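Local coordinates for DMATS type aromatic prenyltransferase (Micromonospora olivasterospora, PDB 6ZRY), which probably transfers a dimethylallyl group to the indole ring of tryptophan, as an aromatic prenyltransferase of the DMATS type with the ABBA-barrel fold, at residues G233-V236 with A237-E240; G40-L44 with Y45-A49. All blocks are in the same frame, centred on the assembly; numbering follows the deposited sequence.

Contact 1 (G233-V236 with A237-E240)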
loop_
_atom_site.group_PDB
_atom_site.type_symbol
_atom_site.label_atom_id
_atom_site.label_comp_id
_atom_site.label_asym_id
_atom_site.label_seq_id
_atom_site.Cartn_x
_atom_site.Cartn_y
_atom_site.Cartn_z
ATOM N N GLY A 233 -22.627 0.689 -3.501
ATOM C CA GLY A 233 -22.691 -0.490 -4.364
ATOM C C GLY A 233 -21.774 -1.614 -3.924
ATOM O O GLY A 233 -21.662 -2.573 -4.694
ATOM N N VAL A 234 -21.178 -1.568 -2.727
ATOM C CA VAL A 234 -20.384 -2.731 -2.233
ATOM C C VAL A 234 -21.321 -3.848 -1.781
ATOM O O VAL A 234 -22.384 -3.574 -1.150
ATOM C CB VAL A 234 -19.373 -2.400 -1.127
ATOM C CG1 VAL A 234 -18.389 -1.351 -1.582
ATOM C CG2 VAL A 234 -20.049 -2.026 0.173
ATOM N N ASP A 235 -20.908 -5.069 -2.072
ATOM C CA ASP A 235 -21.586 -6.312 -1.685
ATOM C C ASP A 235 -20.892 -6.823 -0.421
ATOM O O ASP A 235 -19.761 -7.321 -0.546
ATOM C CB ASP A 235 -21.532 -7.282 -2.866
ATOM C CG ASP A 235 -22.271 -8.587 -2.676
ATOM O OD1 ASP A 235 -22.403 -9.032 -1.538
ATOM O OD2 ASP A 235 -22.675 -9.162 -3.693
ATOM N N VAL A 236 -21.529 -6.694 0.741
ATOM C CA VAL A 236 -20.949 -7.167 2.029
ATOM C C VAL A 236 -20.681 -8.672 1.946
ATOM O O VAL A 236 -19.660 -9.081 2.474
ATOM C CB VAL A 236 -21.792 -6.789 3.259
ATOM C CG1 VAL A 236 -21.846 -5.300 3.436
ATOM C CG2 VAL A 236 -23.188 -7.379 3.238
ATOM N N ALA A 237 -21.551 -9.460 1.292
ATOM C CA ALA A 237 -21.376 -10.920 1.142
ATOM C C ALA A 237 -20.063 -11.223 0.401
ATOM O O ALA A 237 -19.324 -12.148 0.829
ATOM C CB ALA A 237 -22.581 -11.530 0.439
ATOM N N GLU A 238 -19.803 -10.506 -0.685
ATOM C CA GLU A 238 -18.590 -10.683 -1.527
ATOM C C GLU A 238 -17.360 -10.388 -0.667
ATOM O O GLU A 238 -16.351 -11.114 -0.821
ATOM C CB GLU A 238 -18.643 -9.761 -2.751
ATOM C CG GLU A 238 -17.414 -9.849 -3.659
ATOM C CD GLU A 238 -17.538 -8.999 -4.911
ATOM O OE1 GLU A 238 -16.596 -8.980 -5.708
ATOM O OE2 GLU A 238 -18.580 -8.320 -5.056
ATOM N N ILE A 239 -17.403 -9.333 0.175
ATOM C CA ILE A 239 -16.224 -8.973 1.016
ATOM C C ILE A 239 -15.987 -10.114 1.997
ATOM O O ILE A 239 -14.854 -10.564 2.110
ATOM C CB ILE A 239 -16.386 -7.610 1.712
ATOM C CG1 ILE A 239 -16.467 -6.478 0.697
ATOM C CG2 ILE A 239 -15.260 -7.366 2.718
ATOM C CD1 ILE A 239 -17.061 -5.211 1.252
ATOM N N GLU A 240 -17.047 -10.616 2.653
ATOM C CA GLU A 240 -16.923 -11.756 3.603
ATOM C C GLU A 240 -16.388 -12.996 2.897
ATOM O O GLU A 240 -15.521 -13.643 3.487
ATOM C CB GLU A 240 -18.259 -12.058 4.283
ATOM C CG GLU A 240 -18.703 -10.927 5.131
ATOM C CD GLU A 240 -19.633 -11.298 6.240
ATOM O OE1 GLU A 240 -20.566 -12.141 5.970
ATOM O OE2 GLU A 240 -19.437 -10.756 7.372
HETATM O O HOH W 1 -19.254 -5.498 -4.330
HETATM O O HOH W 2 -20.710 -9.514 -5.590
#

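Contact 2 (G40-L44 with Y45-A49)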
loop_
_atom_site.group_PDB
_atom_site.type_symbol
_atom_site.label_atom_id
_atom_site.label_comp_id
_atom_site.label_asym_id
_atom_site.label_seq_id
_atom_site.Cartn_x
_atom_site.Cartn_y
_atom_site.Cartn_z
ATOM N N GLY A 40 20.178 2.131 -1.790
ATOM C CA GLY A 40 20.480 1.394 -3.019
ATOM C C GLY A 40 21.864 0.737 -2.960
ATOM O O GLY A 40 22.008 -0.486 -3.157
ATOM N N PRO A 41 22.941 1.524 -2.740
ATOM C CA PRO A 41 24.289 0.976 -2.726
ATOM C C PRO A 41 24.696 0.212 -1.462
ATOM O O PRO A 41 25.818 -0.331 -1.429
ATOM C CB PRO A 41 25.187 2.230 -2.849
ATOM C CG PRO A 41 24.267 3.311 -3.330
ATOM C CD PRO A 41 22.937 2.990 -2.690
ATOM N N ARG A 42 23.828 0.173 -0.464
ATOM C CA ARG A 42 24.098 -0.452 0.847
ATOM C C ARG A 42 24.213 -1.969 0.678
ATOM O O ARG A 42 23.382 -2.589 0.037
ATOM C CB ARG A 42 22.993 -0.091 1.820
ATOM C CG ARG A 42 23.320 -0.422 3.254
ATOM C CD ARG A 42 22.175 -0.077 4.171
ATOM N NE ARG A 42 22.503 -0.503 5.509
ATOM C CZ ARG A 42 23.121 0.239 6.394
ATOM N NH1 ARG A 42 23.464 1.476 6.099
ATOM N NH2 ARG A 42 23.354 -0.238 7.605
ATOM N N PRO A 43 25.278 -2.608 1.202
ATOM C CA PRO A 43 25.398 -4.069 1.124
ATOM C C PRO A 43 24.267 -4.807 1.861
ATOM O O PRO A 43 23.896 -4.380 2.932
ATOM C CB PRO A 43 26.750 -4.368 1.794
ATOM C CG PRO A 43 27.510 -3.040 1.754
ATOM C CD PRO A 43 26.452 -1.956 1.823
ATOM N N LEU A 44 23.767 -5.907 1.284
ATOM C CA LEU A 44 22.744 -6.800 1.908
ATOM C C LEU A 44 23.263 -7.408 3.209
ATOM O O LEU A 44 22.435 -7.739 4.029
ATOM C CB LEU A 44 22.366 -7.943 0.964
ATOM C CG LEU A 44 21.473 -7.627 -0.216
ATOM C CD1 LEU A 44 21.064 -8.917 -0.903
ATOM C CD2 LEU A 44 20.259 -6.827 0.217
ATOM N N TYR A 45 24.563 -7.625 3.356
ATOM C CA TYR A 45 25.158 -8.250 4.573
ATOM C C TYR A 45 25.208 -7.228 5.721
ATOM O O TYR A 45 25.539 -7.634 6.832
ATOM C CB TYR A 45 26.551 -8.858 4.299
ATOM C CG TYR A 45 27.637 -7.893 3.864
ATOM C CD1 TYR A 45 28.179 -6.959 4.736
ATOM C CD2 TYR A 45 28.158 -7.944 2.571
ATOM C CE1 TYR A 45 29.176 -6.080 4.329
ATOM C CE2 TYR A 45 29.144 -7.066 2.144
ATOM C CZ TYR A 45 29.658 -6.132 3.028
ATOM O OH TYR A 45 30.632 -5.268 2.615
ATOM N N GLU A 46 24.946 -5.940 5.467
ATOM C CA GLU A 46 24.776 -4.942 6.556
ATOM C C GLU A 46 23.317 -4.996 6.991
ATOM O O GLU A 46 22.457 -5.285 6.192
ATOM C CB GLU A 46 25.196 -3.533 6.106
ATOM C CG GLU A 46 26.650 -3.439 5.650
ATOM C CD GLU A 46 27.685 -3.613 6.747
ATOM O OE1 GLU A 46 27.289 -3.699 7.935
ATOM O OE2 GLU A 46 28.897 -3.655 6.416
ATOM N N PRO A 47 22.991 -4.754 8.275
ATOM C CA PRO A 47 21.598 -4.705 8.700
ATOM C C PRO A 47 20.870 -3.566 8.016
ATOM O O PRO A 47 21.511 -2.706 7.421
ATOM C CB PRO A 47 21.672 -4.419 10.199
ATOM C CG PRO A 47 23.014 -3.757 10.362
ATOM C CD PRO A 47 23.921 -4.447 9.364
ATOM N N PRO A 48 19.519 -3.525 8.065
ATOM C CA PRO A 48 18.772 -2.411 7.494
ATOM C C PRO A 48 19.280 -1.065 8.025
ATOM O O PRO A 48 19.589 -0.989 9.183
ATOM C CB PRO A 48 17.321 -2.673 7.925
ATOM C CG PRO A 48 17.270 -4.160 8.175
ATOM C CD PRO A 48 18.654 -4.550 8.629
ATOM N N ALA A 49 19.281 -0.042 7.171
ATOM C CA ALA A 49 19.767 1.326 7.481
ATOM C C ALA A 49 18.887 1.961 8.555
ATOM O O ALA A 49 19.390 2.837 9.265
ATOM C CB ALA A 49 19.804 2.151 6.233
HETATM O O HOH W 3 21.787 -3.223 4.251
#

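Contact 1 (G233-V236 with A237-E240)
Asp-235 holds its CG anti to the backbone N (chi1 -176°), which brings the carboxylate back over the first turn of the helix, where Glu-238 N donates to Asp-235 OD1 at 3.1 Å. The donor arrives from above the carboxylate plane, 69° out of it, yet the N-H points fairly straight at the oxygen (156°). Glu-238, extended all the way from its backbone, crosses the Asp-235 side chain at about a right angle, the two carboxylate planes nearly perpendicular. The acids come within 4.4 Å, Asp-235 OD2 to Glu-238 OE2, a like-charge approach; a water between them donates to Asp-235 OD2 and, over a doubtfully short distance, to Glu-238 OE2, and may ease it. A second water accepts from Asp-235 N and donates to Glu-238 OE2, while Glu-238 OE1 is hydrogen-bonded to Tyr-301 OH. Behind this polar face the backbone bonds begin: Ile-239 N reaches Asp-235 O at 3.2 Å and Glu-240 N reaches Val-236 O at 3.0 Å. On the inner side Ile-239 CD1 lies 4.3 Å from Val-234 CB, and Tyr-274 of strand 273-278 touches both side chains. Asp-235 is thus the N-cap of helix 236-247, as is characteristic of aspartate at a helix start.

Contact 2 (G40-L44 with Y45-A49)
The Arg-42 guanidinium has Ala-49 over one face, with Ala-49 CA 3.7 Å above the centre of the plane, and Pro-47 O and, in plane, a water at its edge; the Tyr-45 ring carries Pro-43 on one face. There Pro-43 CB stands 3.7 Å from the centroid of the Tyr-45 ring and 14° off its normal, a CH-pi contact. Tyr-45 CG sits between its backbone N and carbonyl carbon (chi1 62°), which folds the ring back over the proline. Arg-42, extended from CG to NE, grips one oxygen side-on: Arg-42 NE and Arg-42 NH2 each donate a hydrogen bond to Pro-47 O, both at 3.1 Å. A lysine in its place has no flat group and a single nitrogen at its end, which would probably leave the Pro-47 carbonyl less firmly fixed and Ala-49 without the surface it packs on. Glu-46 N bonds to Pro-43 O at 3.2 Å, closing a type I beta turn from Pro-43 to Glu-46. Inside the bend the water, weakly bonded to Arg-42 NE, lies 2.7 Å from Pro-43 O and 2.9 Å from Glu-46 O. The chemistry implies a loop fastened by a cationic side chain to a backbone carbonyl: Arg-42 NH2 stays 5.3 Å from Glu-46 OE1, so the grip does not depend on a salt bridge with that carboxylate.

How the contacts relate
Contact 2 comes first along the chain, in the loop between helix 26-36 and strand 61-68; contact 1 follows far later, where the loop after helix 221-228 runs into helix 236-247. Their centres are 43 Å apart and their nearest atoms about 33 Å, on opposite sides of the chain's centre, so neither touches the other. Both lie at the surface of a single chain, away from the tryptophan pocket. Residues 40-49 join the N-terminal segment through backbone bonds to Ser-7, Val-6 and Leu-4, whereas residues 233-240 pack on helix 221-228 and strand 273-278 of the antiparallel sheet. They are therefore independent local arrangements at opposite sides of the ABBA-barrel fold.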